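Local coordinates for putative transcriptional regulator, IclR family (Arthrobacter aurescens, PDB 3OBF), which probably binds DNA as a transcription factor of the IclR family, the crystallised piece being its C-terminal, GAF-like domain, at residues A[21-26]-A[37-42]. Residues are numbered along the deposited sequence; the frame is centred on the assembly and turned at random.
Sequences GETSAL and VEQIPS
Ser24 to Leu26 and Val37 to Ile40 pair as the antiparallel arms of a beta hairpin, strands 24-29 and 34-40, set between the short strand 55-56 and strand 135-144 in the antiparallel sheet. The case illustrates how a hairpin can stay zipped beyond its regular strands by pairing a side-chain hydroxyl with a backbone group. Within the strands, Ser24 and Ile40 form a hydrogen-bonded pair, each amide reaching the other's carbonyl, and Leu26 N gives a nearly straight bond to Glu38 O. Val37 N then bonds Leu26 O at 2.9 Å, and with both Val37 and Glu38 opposite the one leucine this is a classic beta bulge. Leu26 CG lies anti to its amide nitrogen (chi1 -177°), which brings CD2 to 3.9 Å from Val37 CG2, the two side chains crossing at a slant.

In this IclR C-terminal domain, of the GAF clan, the face bearing Ser24 and Ile40 packs on helix 3-20, where Ser24 OG bonds Thr17; the other face sets Ala25 CB against Gln39 CB. Gln39 NE2 donates to Ala50 O and also passes 3.5 Å from Thr23 CG2.

Past the last strand pair Thr23 works with both branches. With chi1 at -60°, OG1 stands beside its own amide and receives Ser42 N at 3.0 Å, while the methyl CG2 comes to 3.3 Å from Ile40 O. A valine here would probably leave Ser42 N without its acceptor, so that the OG bond to Gly21 alone would hold Ser42 to this segment. Farther out, Ser42 OG donates to Gly21 O at 2.8 Å, tilted 16° from the carbonyl plane, and also bonds His44 N, tying the residue that follows helix 3-20 to the loop after strand 34-40. Glu22 turns its carboxylate to a salt bridge with Arg147.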
ATOM      1  N   GLY A  21       1.062  11.095 -12.823  1.00 31.91           N
ATOM      2  CA  GLY A  21       2.240  10.838 -13.643  1.00 32.19           C
ATOM      3  C   GLY A  21       3.065   9.699 -13.097  1.00 32.31           C
ATOM      4  O   GLY A  21       4.154   9.428 -13.601  1.00 34.64           O
ATOM      5  N   GLU A  22       2.548   9.000 -12.086  1.00 31.08           N
ATOM      6  CA  GLU A  22       3.291   7.905 -11.467  1.00 29.65           C
ATOM      7  C   GLU A  22       2.577   6.559 -11.663  1.00 27.94           C
ATOM      8  O   GLU A  22       1.394   6.521 -11.969  1.00 25.35           O
ATOM      9  CB  GLU A  22       3.499   8.194  -9.978  1.00 30.35           C
ATOM     10  CG  GLU A  22       4.250   9.506  -9.664  1.00 32.76           C
ATOM     11  CD  GLU A  22       5.744   9.472 -10.022  1.00 34.95           C
ATOM     12  OE1 GLU A  22       6.266   8.409 -10.411  1.00 36.15           O
ATOM     13  OE2 GLU A  22       6.420  10.513  -9.888  1.00 36.81           O
ATOM     14  N   THR A  23       3.322   5.468 -11.515  1.00 27.26           N
ATOM     15  CA  THR A  23       2.729   4.118 -11.488  1.00 27.46           C
ATOM     16  C   THR A  23       1.607   4.009 -10.420  1.00 27.02           C
ATOM     17  O   THR A  23       1.753   4.569  -9.341  1.00 26.92           O
ATOM     18  CB  THR A  23       3.838   3.116 -11.189  1.00 27.54           C
ATOM     19  OG1 THR A  23       4.817   3.230 -12.216  1.00 29.10           O
ATOM     20  CG2 THR A  23       3.317   1.664 -11.096  1.00 26.69           C
ATOM     21  N   SER A  24       0.493   3.335 -10.757  1.00 26.70           N
ATOM     22  CA  SER A  24      -0.603   2.973  -9.811  1.00 25.63           C
ATOM     23  C   SER A  24      -0.704   1.447  -9.824  1.00 24.74           C
ATOM     24  O   SER A  24      -0.561   0.840 -10.880  1.00 24.88           O
ATOM     25  CB  SER A  24      -1.961   3.450 -10.297  1.00 24.62           C
ATOM     26  OG  SER A  24      -1.884   4.794 -10.638  1.00 30.26           O
ATOM     27  N   ALA A  25      -0.979   0.835  -8.677  1.00 23.49           N
ATOM     28  CA  ALA A  25      -1.012  -0.616  -8.593  1.00 23.50           C
ATOM     29  C   ALA A  25      -2.072  -1.063  -7.626  1.00 23.56           C
ATOM     30  O   ALA A  25      -2.318  -0.399  -6.629  1.00 24.16           O
ATOM     31  CB  ALA A  25       0.333  -1.152  -8.148  1.00 23.31           C
ATOM     32  N   LEU A  26      -2.687  -2.203  -7.921  1.00 23.61           N
ATOM     33  CA  LEU A  26      -3.584  -2.839  -7.016  1.00 24.04           C
ATOM     34  C   LEU A  26      -2.815  -4.006  -6.378  1.00 24.74           C
ATOM     35  O   LEU A  26      -2.296  -4.891  -7.077  1.00 24.75           O
ATOM     36  CB  LEU A  26      -4.828  -3.355  -7.762  1.00 24.15           C
ATOM     37  CG  LEU A  26      -5.924  -4.017  -6.884  1.00 24.96           C
ATOM     38  CD1 LEU A  26      -6.703  -2.942  -6.096  1.00 26.47           C
ATOM     39  CD2 LEU A  26      -6.913  -4.866  -7.704  1.00 24.55           C
ATOM     40  N   VAL A  37      -1.109  -7.196  -8.465  1.00 24.82           N
ATOM     41  CA  VAL A  37      -1.923  -8.008  -9.383  1.00 24.81           C
ATOM     42  C   VAL A  37      -2.466  -7.195 -10.569  1.00 25.12           C
ATOM     43  O   VAL A  37      -3.025  -7.772 -11.490  1.00 26.39           O
ATOM     44  CB  VAL A  37      -3.114  -8.683  -8.670  1.00 24.78           C
ATOM     45  CG1 VAL A  37      -2.622  -9.634  -7.599  1.00 25.92           C
ATOM     46  CG2 VAL A  37      -4.145  -7.634  -8.131  1.00 23.65           C
ATOM     47  N   GLU A  38      -2.323  -5.869 -10.517  1.00 24.18           N
ATOM     48  CA  GLU A  38      -2.758  -4.993 -11.592  1.00 24.56           C
ATOM     49  C   GLU A  38      -2.041  -3.656 -11.432  1.00 24.90           C
ATOM     50  O   GLU A  38      -2.011  -3.095 -10.332  1.00 24.74           O
ATOM     51  CB  GLU A  38      -4.276  -4.777 -11.532  1.00 24.67           C
ATOM     52  CG  GLU A  38      -4.892  -4.265 -12.825  1.00 24.67           C
ATOM     53  CD  GLU A  38      -6.413  -4.452 -12.829  1.00 26.17           C
ATOM     54  OE1 GLU A  38      -6.888  -5.233 -13.684  1.00 26.86           O
ATOM     55  OE2 GLU A  38      -7.121  -3.839 -11.977  1.00 23.72           O
ATOM     56  N   GLN A  39      -1.472  -3.141 -12.519  1.00 25.10           N
ATOM     57  CA  GLN A  39      -0.752  -1.879 -12.448  1.00 25.64           C
ATOM     58  C   GLN A  39      -0.710  -1.109 -13.778  1.00 25.65           C
ATOM     59  O   GLN A  39      -0.836  -1.698 -14.859  1.00 25.57           O
ATOM     60  CB  GLN A  39       0.665  -2.114 -11.875  1.00 25.90           C
ATOM     61  CG  GLN A  39       1.625  -2.824 -12.833  1.00 27.08           C
ATOM     62  CD  GLN A  39       2.548  -1.847 -13.542  1.00 29.55           C
ATOM     63  OE1 GLN A  39       2.305  -1.495 -14.688  1.00 30.27           O
ATOM     64  NE2 GLN A  39       3.607  -1.394 -12.853  1.00 30.00           N
ATOM     65  N   ILE A  40      -0.547   0.210 -13.678  1.00 25.81           N
ATOM     66  CA  ILE A  40      -0.402   1.105 -14.828  1.00 25.59           C
ATOM     67  C   ILE A  40       0.963   1.739 -14.672  1.00 26.48           C
ATOM     68  O   ILE A  40       1.251   2.300 -13.632  1.00 27.17           O
ATOM     69  CB  ILE A  40      -1.406   2.269 -14.791  1.00 25.57           C
ATOM     70  CG1 ILE A  40      -2.819   1.806 -14.420  1.00 25.47           C
ATOM     71  CG2 ILE A  40      -1.365   3.103 -16.164  1.00 27.19           C
ATOM     72  CD1 ILE A  40      -3.482   1.012 -15.531  1.00 29.17           C
ATOM     73  N   PRO A  41       1.814   1.696 -15.698  1.00 27.62           N
ATOM     74  CA  PRO A  41       3.148   2.294 -15.471  1.00 28.86           C
ATOM     75  C   PRO A  41       3.156   3.844 -15.553  1.00 30.42           C
ATOM     76  O   PRO A  41       2.350   4.432 -16.289  1.00 29.42           O
ATOM     77  CB  PRO A  41       4.005   1.700 -16.617  1.00 28.95           C
ATOM     78  CG  PRO A  41       2.996   1.552 -17.783  1.00 28.42           C
ATOM     79  CD  PRO A  41       1.705   1.030 -17.011  1.00 27.67           C
ATOM     80  N   SER A  42       4.054   4.471 -14.784  1.00 32.09           N
ATOM     81  CA  SER A  42       4.390   5.884 -14.916  1.00 34.53           C
ATOM     82  C   SER A  42       4.680   6.236 -16.384  1.00 36.66           C
ATOM     83  O   SER A  42       5.266   5.434 -17.109  1.00 36.19           O
ATOM     84  CB  SER A  42       5.642   6.181 -14.085  1.00 34.23           C
ATOM     85  OG  SER A  42       6.066   7.520 -14.253  1.00 35.19           O
TER